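Local coordinates for protein D-mannonate dehydratase (Streptococcus suis, PDB 3BDK) that probably catalyses the dehydration of D-mannonate to 2-dehydro-3-deoxy-D-gluconate, with ferrous iron or manganese as cofactor, at residues K203-T208 with V214-H219; A101-Y106 with L198-K203; K40-M45 with D349-A354; K22-W27 with E79-E84. One frame throughout, in Å; residues are numbered along the deposited sequence.

Interaction 1 of 4, residues K203-T208 with V214-H219; sequences KAILPT and VKMAIH. With MN (manganese (II) ion), chain D.
The contact between 203-208 and 214-219 is apolar, and M216 receives both of the helix residues that reach the strand. I205 meets it through its delta methyl, CD1, which comes within 3.9 Å of the terminal methyl CE of M216; the two side chains cross at about a right angle. L206 adds a looser touch from one branch, its CD2 lying 4.2 Å from M216 CG, farther back along the thioether chain. The M216 chain is folded at chi2 (-55°) and chi3 (-80°), which lets different parts of it serve the two helix residues. No hydrogen bond joins the segments.

Metal coordination makes up the second kind of interaction, at the far end of the strand segment. H219 binds manganese through NE2 at 2.5 Å, and H286 and D330 share the ion; H219 also lines the D-mannose pocket.

The strand is held by backbone hydrogen bonds on its two sides, K215 and A217 to V121 of strand 120-123 and M216 to G253 of strand 252-257. Through I205 and L206, helix 191-210 packs on the outside of the strand that follows it in the barrel, and I110 of helix 99-114 also touches M216.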
loop_
_atom_site.group_PDB
_atom_site.type_symbol
_atom_site.label_atom_id
_atom_site.label_comp_id
_atom_site.label_asym_id
_atom_site.label_seq_id
_atom_site.Cartn_x
_atom_site.Cartn_y
_atom_site.Cartn_z
ATOM N N LYS A 203 17.701 -6.471 -34.853
ATOM C CA LYS A 203 18.336 -7.679 -35.380
ATOM C C LYS A 203 19.828 -7.661 -35.138
ATOM O O LYS A 203 20.454 -8.707 -35.119
ATOM C CB LYS A 203 17.949 -8.011 -36.835
ATOM C CG LYS A 203 18.115 -6.889 -37.853
ATOM C CD LYS A 203 17.617 -7.299 -39.250
ATOM C CE LYS A 203 16.161 -7.713 -39.207
ATOM N NZ LYS A 203 15.408 -6.863 -38.235
ATOM N N ALA A 204 20.371 -6.471 -34.913
ATOM C CA ALA A 204 21.753 -6.310 -34.483
ATOM C C ALA A 204 22.016 -6.894 -33.079
ATOM O O ALA A 204 22.961 -7.679 -32.898
ATOM C CB ALA A 204 22.164 -4.833 -34.530
ATOM N N ILE A 205 21.170 -6.522 -32.108
ATOM C CA ILE A 205 21.453 -6.755 -30.686
ATOM C C ILE A 205 20.867 -8.027 -30.073
ATOM O O ILE A 205 21.322 -8.471 -29.018
ATOM C CB ILE A 205 21.062 -5.537 -29.779
ATOM C CG1 ILE A 205 19.541 -5.392 -29.654
ATOM C CG2 ILE A 205 21.721 -4.254 -30.270
ATOM C CD1 ILE A 205 19.106 -4.537 -28.486
ATOM N N LEU A 206 19.870 -8.615 -30.717
ATOM C CA LEU A 206 19.180 -9.740 -30.112
ATOM C C LEU A 206 20.020 -11.010 -29.918
ATOM O O LEU A 206 20.098 -11.512 -28.800
ATOM C CB LEU A 206 17.839 -10.002 -30.796
ATOM C CG LEU A 206 16.619 -9.379 -30.092
ATOM C CD1 LEU A 206 15.993 -10.336 -29.069
ATOM C CD2 LEU A 206 16.926 -8.031 -29.445
ATOM N N PRO A 207 20.678 -11.518 -30.980
ATOM C CA PRO A 207 21.539 -12.683 -30.744
ATOM C C PRO A 207 22.571 -12.394 -29.644
ATOM O O PRO A 207 22.817 -13.251 -28.807
ATOM C CB PRO A 207 22.243 -12.875 -32.093
ATOM C CG PRO A 207 22.115 -11.540 -32.789
ATOM C CD PRO A 207 20.743 -11.085 -32.386
ATOM N N THR A 208 23.144 -11.187 -29.645
ATOM C CA THR A 208 24.033 -10.719 -28.577
ATOM C C THR A 208 23.383 -10.893 -27.211
ATOM O O THR A 208 24.057 -11.210 -26.241
ATOM C CB THR A 208 24.411 -9.215 -28.768
ATOM O OG1 THR A 208 24.837 -8.975 -30.123
ATOM C CG2 THR A 208 25.510 -8.770 -27.798
ATOM N N VAL A 214 20.261 -12.389 -21.152
ATOM C CA VAL A 214 19.503 -11.160 -20.893
ATOM C C VAL A 214 18.295 -10.974 -21.817
ATOM O O VAL A 214 18.440 -11.064 -23.037
ATOM C CB VAL A 214 20.433 -9.933 -21.095
ATOM C CG1 VAL A 214 19.681 -8.632 -20.905
ATOM C CG2 VAL A 214 21.636 -9.994 -20.168
ATOM N N LYS A 215 17.116 -10.700 -21.246
ATOM C CA LYS A 215 15.902 -10.421 -22.049
ATOM C C LYS A 215 15.622 -8.920 -22.185
ATOM O O LYS A 215 15.619 -8.180 -21.185
ATOM C CB LYS A 215 14.647 -11.097 -21.472
ATOM C CG LYS A 215 14.786 -12.561 -21.145
ATOM C CD LYS A 215 13.443 -13.170 -20.775
ATOM C CE LYS A 215 13.611 -14.202 -19.657
ATOM N NZ LYS A 215 12.408 -15.079 -19.498
ATOM N N MET A 216 15.389 -8.476 -23.416
ATOM C CA MET A 216 15.144 -7.065 -23.688
ATOM C C MET A 216 13.663 -6.726 -23.556
ATOM O O MET A 216 12.800 -7.539 -23.886
ATOM C CB MET A 216 15.647 -6.693 -25.084
ATOM C CG MET A 216 17.106 -7.039 -25.331
ATOM S SD MET A 216 18.210 -6.320 -24.100
ATOM C CE MET A 216 18.344 -4.640 -24.706
ATOM N N ALA A 217 13.377 -5.522 -23.073
ATOM C CA ALA A 217 12.006 -5.118 -22.782
ATOM C C ALA A 217 11.811 -3.624 -23.009
ATOM O O ALA A 217 12.321 -2.799 -22.250
ATOM C CB ALA A 217 11.634 -5.494 -21.356
ATOM N N ILE A 218 11.069 -3.281 -24.058
ATOM C CA ILE A 218 11.043 -1.914 -24.563
ATOM C C ILE A 218 9.978 -1.084 -23.851
ATOM O O ILE A 218 8.790 -1.402 -23.906
ATOM C CB ILE A 218 10.778 -1.878 -26.079
ATOM C CG1 ILE A 218 10.781 -0.434 -26.587
ATOM C CG2 ILE A 218 9.459 -2.561 -26.407
ATOM C CD1 ILE A 218 11.332 -0.228 -28.984
ATOM N N HIS A 219 10.413 -0.019 -23.186
ATOM C CA HIS A 219 9.491 0.924 -22.564
ATOM C C HIS A 219 8.684 1.679 -23.615
ATOM O O HIS A 219 9.248 2.319 -24.503
ATOM C CB HIS A 219 10.253 1.911 -21.677
ATOM C CG HIS A 219 9.389 2.614 -20.677
ATOM N ND1 HIS A 219 8.672 3.752 -20.981
ATOM C CD2 HIS A 219 9.128 2.341 -19.376
ATOM C CE1 HIS A 219 8.006 4.149 -19.911
ATOM N NE2 HIS A 219 8.265 3.311 -18.924
HETATM MN MN MN D . 8.381 4.192 -16.610
#

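Interaction 2 of 4, residues A101-Y106 with L198-K203; sequences ALIENY and LEYFIK
F201 and Y106 both hold their rings anti to the backbone N, with chi1 of 175° for F201, and these torsions carry the two rings into the groove between helices 99-114 and 191-210. There they form a T-shaped pair: the edge of F201 is directed at one face of Y106, with centroids 5.3 Å apart and planes at 72°. The touching atom is F201 CZ, which sits toward the rim of the tyrosine ring, 3.8 Å from Y106 CE1. The phenolic oxygen of Y106 is engaged by the backbone carbonyl of I86, a bond that holds the far end of the ring in place.

I103 fills the neighbouring position, one turn back on the same helix. Its CD1 reaches the edge of Y200, 3.9 Å from CE2, while CG1 lies 4.2 Å from CD2 at the edge of F201. Y200 in turn is tied by its hydroxyl to D100, and its ring makes a cation-pi contact with R99.

The segment axes approach to 11.4 Å at 41° between their N-to-C directions. I92 touches I103 and F201, and Y123 of strand 120-123 touches Y106 and F201 from the barrel wall. Roughly codirectional helices packed side by side through apolar and aromatic residues around a parallel barrel are characteristic of the outer layer of a TIM barrel.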
loop_
_atom_site.group_PDB
_atom_site.type_symbol
_atom_site.label_atom_id
_atom_site.label_comp_id
_atom_site.label_asym_id
_atom_site.label_seq_id
_atom_site.Cartn_x
_atom_site.Cartn_y
_atom_site.Cartn_z
ATOM N N ALA A 101 29.257 1.668 -34.487
ATOM C CA ALA A 101 30.132 1.761 -33.334
ATOM C C ALA A 101 29.302 1.932 -32.057
ATOM O O ALA A 101 29.560 1.274 -31.053
ATOM C CB ALA A 101 31.109 2.925 -33.508
ATOM N N LEU A 102 28.303 2.812 -32.099
ATOM C CA LEU A 102 27.450 3.033 -30.933
ATOM C C LEU A 102 26.751 1.730 -30.556
ATOM O O LEU A 102 26.748 1.340 -29.384
ATOM C CB LEU A 102 26.485 4.205 -31.156
ATOM C CG LEU A 102 27.212 5.554 -31.361
ATOM C CD1 LEU A 102 26.430 6.503 -32.248
ATOM C CD2 LEU A 102 27.570 6.252 -30.066
ATOM N N ILE A 103 26.226 1.033 -31.564
ATOM C CA ILE A 103 25.635 -0.294 -31.375
ATOM C C ILE A 103 26.660 -1.286 -30.813
ATOM O O ILE A 103 26.312 -2.157 -30.007
ATOM C CB ILE A 103 24.994 -0.829 -32.682
ATOM C CG1 ILE A 103 23.766 0.014 -33.043
ATOM C CG2 ILE A 103 24.613 -2.313 -32.551
ATOM C CD1 ILE A 103 23.187 -0.271 -34.410
ATOM N N GLU A 104 27.917 -1.139 -31.242
ATOM C CA GLU A 104 29.028 -1.905 -30.668
ATOM C C GLU A 104 29.094 -1.746 -29.153
ATOM O O GLU A 104 28.967 -2.714 -28.406
ATOM C CB GLU A 104 30.365 -1.485 -31.286
ATOM C CG GLU A 104 30.674 -2.192 -32.575
ATOM C CD GLU A 104 30.410 -3.679 -32.475
ATOM O OE1 GLU A 104 30.938 -4.310 -31.523
ATOM O OE2 GLU A 104 29.666 -4.203 -33.340
ATOM N N ASN A 105 29.275 -0.507 -28.719
ATOM C CA ASN A 105 29.321 -0.179 -27.311
ATOM C C ASN A 105 28.112 -0.673 -26.542
ATOM O O ASN A 105 28.233 -1.038 -25.372
ATOM C CB ASN A 105 29.522 1.323 -27.143
ATOM C CG ASN A 105 30.951 1.745 -27.442
ATOM O OD1 ASN A 105 31.192 2.844 -27.936
ATOM N ND2 ASN A 105 31.912 0.856 -27.146
ATOM N N TYR A 106 26.962 -0.695 -27.225
ATOM C CA TYR A 106 25.706 -1.238 -26.698
ATOM C C TYR A 106 25.743 -2.779 -26.648
ATOM O O TYR A 106 25.199 -3.373 -25.716
ATOM C CB TYR A 106 24.508 -0.732 -27.525
ATOM C CG TYR A 106 23.190 -0.698 -26.770
ATOM C CD1 TYR A 106 22.412 -1.846 -26.637
ATOM C CD2 TYR A 106 22.721 0.483 -26.190
ATOM C CE1 TYR A 106 21.211 -1.830 -25.942
ATOM C CE2 TYR A 106 21.503 0.512 -25.482
ATOM C CZ TYR A 106 20.757 -0.656 -25.360
ATOM O OH TYR A 106 19.554 -0.671 -24.673
ATOM N N LEU A 198 14.843 0.991 -36.009
ATOM C CA LEU A 198 14.664 0.098 -34.880
ATOM C C LEU A 198 14.932 -1.325 -35.283
ATOM O O LEU A 198 15.600 -2.062 -34.563
ATOM C CB LEU A 198 13.240 0.195 -34.312
ATOM C CG LEU A 198 12.819 -0.796 -33.205
ATOM C CD1 LEU A 198 13.651 -0.638 -31.930
ATOM C CD2 LEU A 198 11.342 -0.656 -32.886
ATOM N N GLU A 199 14.385 -1.722 -36.423
ATOM C CA GLU A 199 14.581 -3.065 -36.910
ATOM C C GLU A 199 16.072 -3.378 -37.060
ATOM O O GLU A 199 16.538 -4.439 -36.646
ATOM C CB GLU A 199 13.860 -3.247 -38.226
ATOM C CG GLU A 199 13.598 -4.710 -38.547
ATOM C CD GLU A 199 13.237 -4.914 -39.986
ATOM O OE1 GLU A 199 12.638 -3.979 -40.573
ATOM O OE2 GLU A 199 13.572 -5.997 -40.527
ATOM N N TYR A 200 16.806 -2.430 -37.633
ATOM C CA TYR A 200 18.243 -2.520 -37.774
ATOM C C TYR A 200 18.910 -2.750 -36.425
ATOM O O TYR A 200 19.777 -3.620 -36.288
ATOM C CB TYR A 200 18.772 -1.228 -38.380
ATOM C CG TYR A 200 20.249 -1.247 -38.741
ATOM C CD1 TYR A 200 20.679 -1.735 -39.982
ATOM C CD2 TYR A 200 21.207 -0.758 -37.855
ATOM C CE1 TYR A 200 22.025 -1.740 -40.326
ATOM C CE2 TYR A 200 22.556 -0.758 -38.184
ATOM C CZ TYR A 200 22.963 -1.245 -39.424
ATOM O OH TYR A 200 24.303 -1.246 -39.756
ATOM N N PHE A 201 18.499 -1.948 -35.445
ATOM C CA PHE A 201 18.981 -2.031 -34.060
ATOM C C PHE A 201 18.643 -3.375 -33.408
ATOM O O PHE A 201 19.489 -3.983 -32.770
ATOM C CB PHE A 201 18.392 -0.859 -33.256
ATOM C CG PHE A 201 18.710 -0.879 -31.786
ATOM C CD1 PHE A 201 17.727 -1.217 -30.857
ATOM C CD2 PHE A 201 19.971 -0.506 -31.324
ATOM C CE1 PHE A 201 18.000 -1.214 -29.501
ATOM C CE2 PHE A 201 20.255 -0.489 -29.960
ATOM C CZ PHE A 201 19.273 -0.853 -29.047
ATOM N N ILE A 202 17.409 -3.828 -33.593
ATOM C CA ILE A 202 16.929 -5.070 -33.001
ATOM C C ILE A 202 17.710 -6.268 -33.539
ATOM O O ILE A 202 18.347 -6.989 -32.769
ATOM C CB ILE A 202 15.393 -5.250 -33.200
ATOM C CG1 ILE A 202 14.603 -4.298 -32.292
ATOM C CG2 ILE A 202 14.955 -6.675 -32.959
ATOM C CD1 ILE A 202 14.943 -4.357 -30.785
ATOM N N LYS A 203 17.701 -6.471 -34.853
ATOM C CA LYS A 203 18.336 -7.679 -35.380
ATOM C C LYS A 203 19.828 -7.661 -35.138
ATOM O O LYS A 203 20.454 -8.707 -35.119
ATOM C CB LYS A 203 17.949 -8.011 -36.835
ATOM C CG LYS A 203 18.115 -6.889 -37.853
ATOM C CD LYS A 203 17.617 -7.299 -39.250
ATOM C CE LYS A 203 16.161 -7.713 -39.207
ATOM N NZ LYS A 203 15.408 -6.863 -38.235
#

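Interaction 3 of 4, residues K40-M45 with D349-A354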
loop_
_atom_site.group_PDB
_atom_site.type_symbol
_atom_site.label_atom_id
_atom_site.label_comp_id
_atom_site.label_asym_id
_atom_site.label_seq_id
_atom_site.Cartn_x
_atom_site.Cartn_y
_atom_site.Cartn_z
ATOM N N LYS A 40 14.380 -1.755 1.175
ATOM C CA LYS A 40 14.279 -3.083 1.808
ATOM C C LYS A 40 13.151 -3.121 2.854
ATOM O O LYS A 40 12.536 -4.170 3.081
ATOM C CB LYS A 40 15.647 -3.479 2.425
ATOM C CG LYS A 40 15.693 -4.743 3.330
ATOM C CD LYS A 40 15.133 -6.003 2.641
ATOM C CE LYS A 40 15.612 -7.308 3.293
ATOM N NZ LYS A 40 14.771 -8.474 2.839
ATOM N N ALA A 41 12.880 -1.970 3.467
ATOM C CA ALA A 41 11.864 -1.851 4.515
ATOM C C ALA A 41 10.411 -2.081 4.076
ATOM O O ALA A 41 9.569 -2.398 4.903
ATOM C CB ALA A 41 11.999 -0.510 5.216
ATOM N N ILE A 42 10.119 -1.904 2.784
ATOM C CA ILE A 42 8.780 -2.128 2.222
ATOM C C ILE A 42 8.480 -3.611 2.261
ATOM O O ILE A 42 9.298 -4.407 1.805
ATOM C CB ILE A 42 8.704 -1.657 0.743
ATOM C CG1 ILE A 42 8.875 -0.143 0.644
ATOM C CG2 ILE A 42 7.404 -2.107 0.080
ATOM C CD1 ILE A 42 9.390 0.329 -0.711
ATOM N N PRO A 43 7.313 -3.998 2.803
ATOM C CA PRO A 43 6.954 -5.411 2.873
ATOM C C PRO A 43 7.033 -6.028 1.493
ATOM O O PRO A 43 6.775 -5.340 0.505
ATOM C CB PRO A 43 5.492 -5.385 3.318
ATOM C CG PRO A 43 5.320 -4.109 4.007
ATOM C CD PRO A 43 6.263 -3.135 3.374
ATOM N N GLY A 44 7.413 -7.303 1.440
ATOM C CA GLY A 44 7.431 -8.092 0.202
ATOM C C GLY A 44 8.363 -7.645 -0.920
ATOM O O GLY A 44 8.467 -8.314 -1.953
ATOM N N MET A 45 9.031 -6.519 -0.716
ATOM C CA MET A 45 9.886 -5.929 -1.735
ATOM C C MET A 45 11.140 -6.754 -1.888
ATOM O O MET A 45 11.855 -6.985 -0.904
ATOM C CB MET A 45 10.261 -4.503 -1.341
ATOM C CG MET A 45 11.087 -3.767 -2.381
ATOM S SD MET A 45 10.282 -3.691 -3.984
ATOM C CE MET A 45 8.980 -2.493 -3.679
ATOM N N ASP A 349 4.478 7.452 -1.990
ATOM C CA ASP A 349 3.407 6.926 -2.858
ATOM C C ASP A 349 3.859 5.715 -3.678
ATOM O O ASP A 349 3.089 4.800 -3.938
ATOM C CB ASP A 349 2.813 8.002 -3.757
ATOM C CG ASP A 349 1.413 7.654 -4.213
ATOM O OD1 ASP A 349 0.641 7.114 -3.383
ATOM O OD2 ASP A 349 1.076 7.917 -5.397
ATOM N N ARG A 350 5.131 5.698 -4.047
ATOM C CA ARG A 350 5.691 4.548 -4.724
ATOM C C ARG A 350 5.500 3.317 -3.828
ATOM O O ARG A 350 4.930 2.308 -4.248
ATOM C CB ARG A 350 7.145 4.826 -5.036
ATOM C CG ARG A 350 7.533 4.530 -6.460
ATOM C CD ARG A 350 8.422 5.628 -7.082
ATOM N NE ARG A 350 9.616 5.997 -6.305
ATOM C CZ ARG A 350 10.716 5.250 -6.182
ATOM N NH1 ARG A 350 10.790 4.054 -6.750
ATOM N NH2 ARG A 350 11.743 5.694 -5.475
ATOM N N ALA A 351 5.908 3.415 -2.568
ATOM C CA ALA A 351 5.706 2.285 -1.627
ATOM C C ALA A 351 4.229 1.948 -1.396
ATOM O O ALA A 351 3.846 0.768 -1.485
ATOM C CB ALA A 351 6.423 2.527 -0.335
ATOM N N LEU A 352 3.394 2.969 -1.150
ATOM C CA LEU A 352 1.937 2.755 -1.013
ATOM C C LEU A 352 1.351 1.970 -2.186
ATOM O O LEU A 352 0.462 1.123 -1.992
ATOM C CB LEU A 352 1.159 4.064 -0.785
ATOM C CG LEU A 352 1.354 4.809 0.549
ATOM C CD1 LEU A 352 0.640 6.124 0.541
ATOM C CD2 LEU A 352 0.894 4.009 1.754
ATOM N N GLY A 353 1.851 2.249 -3.390
ATOM C CA GLY A 353 1.547 1.441 -4.565
ATOM C C GLY A 353 1.975 -0.010 -4.405
ATOM O O GLY A 353 1.164 -0.933 -4.569
ATOM N N ALA A 354 3.241 -0.224 -4.067
ATOM C CA ALA A 354 3.757 -1.586 -3.962
ATOM C C ALA A 354 2.900 -2.465 -3.042
ATOM O O ALA A 354 2.436 -3.544 -3.450
ATOM C CB ALA A 354 5.191 -1.563 -3.522
#
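I42 and M45 meet the small side chains of A351 and A354 on one face of helix 348-368. The end of the isoleucine does most of the touching: CD1 lies 3.7 Å from A351 CB, and its other branch, CG2, is 4.3 Å from A354 CB. M45 comes to the same A354 methyl with its terminal CE, at 3.9 Å. Bends at chi2 (57°) and chi3 (73°) curl the methionine chain to bring that methyl round.

Behind these contacts is a type II beta turn from I42 to M45, closed by M45 N to I42 O at 3.3 Å, with G44 at positive phi. The turn puts both apolar side chains on the helix. Farther out, F25 packs against M45 and R350, and the second subunit lies close by: A41 O accepts a hydrogen bond from R333 of the second subunit, whose W336 touches A41 and A351. The arrangement is apolar packing of a helix-to-strand loop on the barrel's last helix, beside the dimer interface.

Interaction 4 of 4, residues K22-W27 with E79-E84; sequences KMSFRW and EITVIE. With DNO (D-mannose), chain C.
A mixed contact, with a salt bridge at one end and packing of charged and polar side chains along the rest, joins 22-27, a loop near the N terminus, to barrel strand 79-84, and it ends at the sugar pocket. At the outer end, K22 NZ donates to E79 OE2 at 2.7 Å in a salt bridge, meeting the oxygen from above the carboxylate plane, 35° out of it. The lysine bends at chi3 and crosses the extended glutamate at about a right angle.

In the middle, S24 packs against T81 CG2. Its hydroxyl is turned back to its own segment, where OG donates to K22 O at 2.6 Å.

R26 reaches into the pocket at the inner end with an extended chain, CG anti to the backbone N (chi1 -166°). One face of its guanidinium lies against E84 CG, near NH1. The charges add a long salt bridge, NH1 to E84 OE2 at 3.7 Å, with the oxygen well out of the guanidinium plane and no N-H directed at it. NH1 also donates weakly to O5 of D-mannose, 3.4 Å away. E84 OE1 forms a salt bridge with R328, so arginines lie near both glutamate oxygens.

A glutamate at the C-terminal end of a barrel strand, joined by an arginine from a neighbouring loop beside the sugar and manganese, is characteristic of a TIM-barrel active site.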
loop_
_atom_site.group_PDB
_atom_site.type_symbol
_atom_site.label_atom_id
_atom_site.label_comp_id
_atom_site.label_asym_id
_atom_site.label_seq_id
_atom_site.Cartn_x
_atom_site.Cartn_y
_atom_site.Cartn_z
ATOM N N LYS A 22 8.122 -10.810 -8.807
ATOM C CA LYS A 22 8.979 -10.285 -7.776
ATOM C C LYS A 22 8.887 -8.764 -7.685
ATOM O O LYS A 22 9.467 -8.040 -8.485
ATOM C CB LYS A 22 10.415 -10.781 -7.990
ATOM C CG LYS A 22 10.516 -12.326 -7.977
ATOM C CD LYS A 22 11.863 -12.853 -8.500
ATOM C CE LYS A 22 13.024 -12.458 -7.580
ATOM N NZ LYS A 22 14.311 -13.112 -7.940
ATOM N N MET A 23 8.159 -8.285 -6.685
ATOM C CA MET A 23 7.994 -6.854 -6.486
ATOM C C MET A 23 9.351 -6.185 -6.495
ATOM O O MET A 23 10.277 -6.678 -5.875
ATOM C CB MET A 23 7.262 -6.574 -5.172
ATOM C CG MET A 23 6.142 -5.534 -5.291
ATOM S SD MET A 23 4.747 -6.036 -6.336
ATOM C CE MET A 23 4.529 -7.730 -5.790
ATOM N N SER A 24 9.461 -5.072 -7.216
ATOM C CA SER A 24 10.741 -4.400 -7.433
ATOM C C SER A 24 10.574 -2.905 -7.315
ATOM O O SER A 24 9.487 -2.453 -7.039
ATOM C CB SER A 24 11.294 -4.780 -8.790
ATOM O OG SER A 24 11.292 -6.185 -8.893
ATOM N N PHE A 25 11.633 -2.138 -7.538
ATOM C CA PHE A 25 11.626 -0.733 -7.158
ATOM C C PHE A 25 12.875 -0.044 -7.698
ATOM O O PHE A 25 13.992 -0.524 -7.506
ATOM C CB PHE A 25 11.617 -0.650 -5.624
ATOM C CG PHE A 25 10.914 0.542 -5.062
ATOM C CD1 PHE A 25 11.635 1.625 -4.595
ATOM C CD2 PHE A 25 9.527 0.565 -4.940
ATOM C CE1 PHE A 25 10.986 2.727 -4.042
ATOM C CE2 PHE A 25 8.871 1.670 -4.383
ATOM C CZ PHE A 25 9.596 2.738 -3.943
ATOM N N ARG A 26 12.705 1.091 -8.359
ATOM C CA ARG A 26 13.843 1.734 -8.994
ATOM C C ARG A 26 14.706 2.456 -7.982
ATOM O O ARG A 26 14.185 3.161 -7.121
ATOM C CB ARG A 26 13.394 2.699 -10.090
ATOM C CG ARG A 26 14.508 3.136 -11.014
ATOM C CD ARG A 26 13.941 3.798 -12.231
ATOM N NE ARG A 26 14.952 4.431 -13.071
ATOM C CZ ARG A 26 14.702 4.890 -14.293
ATOM N NH1 ARG A 26 13.478 4.779 -14.787
ATOM N NH2 ARG A 26 15.668 5.454 -15.018
ATOM N N TRP A 27 16.020 2.270 -8.085
ATOM C CA TRP A 27 16.975 2.993 -7.249
ATOM C C TRP A 27 18.030 3.678 -8.126
ATOM O O TRP A 27 18.665 3.044 -8.966
ATOM C CB TRP A 27 17.606 2.052 -6.208
ATOM C CG TRP A 27 18.535 2.746 -5.231
ATOM C CD1 TRP A 27 18.194 3.666 -4.269
ATOM C CD2 TRP A 27 19.956 2.575 -5.131
ATOM N NE1 TRP A 27 19.316 4.075 -3.581
ATOM C CE2 TRP A 27 20.408 3.426 -4.087
ATOM C CE3 TRP A 27 20.892 1.785 -5.823
ATOM C CZ2 TRP A 27 21.747 3.512 -3.719
ATOM C CZ3 TRP A 27 22.232 1.873 -5.460
ATOM C CH2 TRP A 27 22.646 2.734 -4.414
ATOM N N GLU A 79 18.259 -7.491 -4.411
ATOM C CA GLU A 79 18.739 -8.125 -5.635
ATOM C C GLU A 79 18.345 -7.317 -6.885
ATOM O O GLU A 79 17.238 -6.768 -6.948
ATOM C CB GLU A 79 18.138 -9.539 -5.711
ATOM C CG GLU A 79 17.989 -10.113 -7.105
ATOM C CD GLU A 79 17.372 -11.499 -7.112
ATOM O OE1 GLU A 79 18.072 -12.452 -7.524
ATOM O OE2 GLU A 79 16.193 -11.641 -6.709
ATOM N N ILE A 80 19.232 -7.259 -7.881
ATOM C CA ILE A 80 18.867 -6.707 -9.197
ATOM C C ILE A 80 18.070 -7.707 -10.033
ATOM O O ILE A 80 18.548 -8.801 -10.323
ATOM C CB ILE A 80 20.075 -6.301 -10.015
ATOM C CG1 ILE A 80 21.131 -5.622 -9.128
ATOM C CG2 ILE A 80 19.614 -5.434 -11.179
ATOM C CD1 ILE A 80 21.266 -4.106 -9.307
ATOM N N THR A 81 16.863 -7.318 -10.428
ATOM C CA THR A 81 15.972 -8.186 -11.195
ATOM C C THR A 81 15.853 -7.723 -12.657
ATOM O O THR A 81 15.453 -8.504 -13.532
ATOM C CB THR A 81 14.569 -8.238 -10.541
ATOM O OG1 THR A 81 13.690 -9.085 -11.300
ATOM C CG2 THR A 81 13.968 -6.839 -10.434
ATOM N N VAL A 82 16.205 -6.452 -12.889
ATOM C CA VAL A 82 15.997 -5.734 -14.148
ATOM C C VAL A 82 16.861 -4.487 -14.124
ATOM O O VAL A 82 17.054 -3.887 -13.074
ATOM C CB VAL A 82 14.532 -5.237 -14.297
ATOM C CG1 VAL A 82 14.380 -4.345 -15.532
ATOM C CG2 VAL A 82 13.533 -6.396 -14.340
ATOM N N ILE A 83 17.372 -4.087 -15.280
ATOM C CA ILE A 83 18.092 -2.824 -15.384
ATOM C C ILE A 83 17.230 -1.806 -16.108
ATOM O O ILE A 83 16.794 -2.044 -17.232
ATOM C CB ILE A 83 19.463 -3.002 -16.078
ATOM C CG1 ILE A 83 20.439 -3.659 -15.096
ATOM C CG2 ILE A 83 20.018 -1.656 -16.593
ATOM C CD1 ILE A 83 21.829 -3.824 -15.610
ATOM N N GLU A 84 16.953 -0.684 -15.456
ATOM C CA GLU A 84 16.115 0.306 -16.087
ATOM C C GLU A 84 16.983 1.209 -16.895
ATOM O O GLU A 84 17.463 2.257 -16.435
ATOM C CB GLU A 84 15.268 1.113 -15.125
ATOM C CG GLU A 84 14.221 1.934 -15.869
ATOM C CD GLU A 84 12.852 1.269 -15.937
ATOM O OE1 GLU A 84 12.681 0.151 -15.407
ATOM O OE2 GLU A 84 11.925 1.887 -16.498
HETATM C C1 DNO C . 9.453 8.224 -17.477
HETATM C C2 DNO C . 10.109 7.374 -16.377
HETATM C C3 DNO C . 11.571 7.786 -16.013
HETATM C C4 DNO C . 12.694 7.859 -17.098
HETATM C C5 DNO C . 12.741 6.788 -18.229
HETATM C C6 DNO C . 14.188 6.602 -18.703
HETATM O O1 DNO C . 8.245 8.128 -17.704
HETATM O O2 DNO C . 10.012 5.975 -16.699
HETATM O O3 DNO C . 12.040 6.906 -14.995
HETATM O O4 DNO C . 12.738 9.183 -17.647
HETATM O O5 DNO C . 12.236 5.504 -17.830
HETATM O O6 DNO C . 14.410 7.396 -19.872
#

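In the fold
From the N terminus, 22-27 is the first segment, and interaction 4 closes a loop by bringing it to strand 79-84. Segment 40-45 lies within that loop but pairs with 349-354 near the end of the barrel, so interactions 3 and 4 cross; they touch where M45 and R350 pack on F25. Interactions 1 and 2 fall inside the long span closed by interaction 3. Interaction 2 closes the span of some ninety residues between helix 99-114 and helix 191-210, and interaction 1, next in series and sharing K203, closes a short connection from that helix to strand 215-218. Strands 79-84 and 215-218 belong to one parallel sheet, and H219 and E84 meet near the manganese.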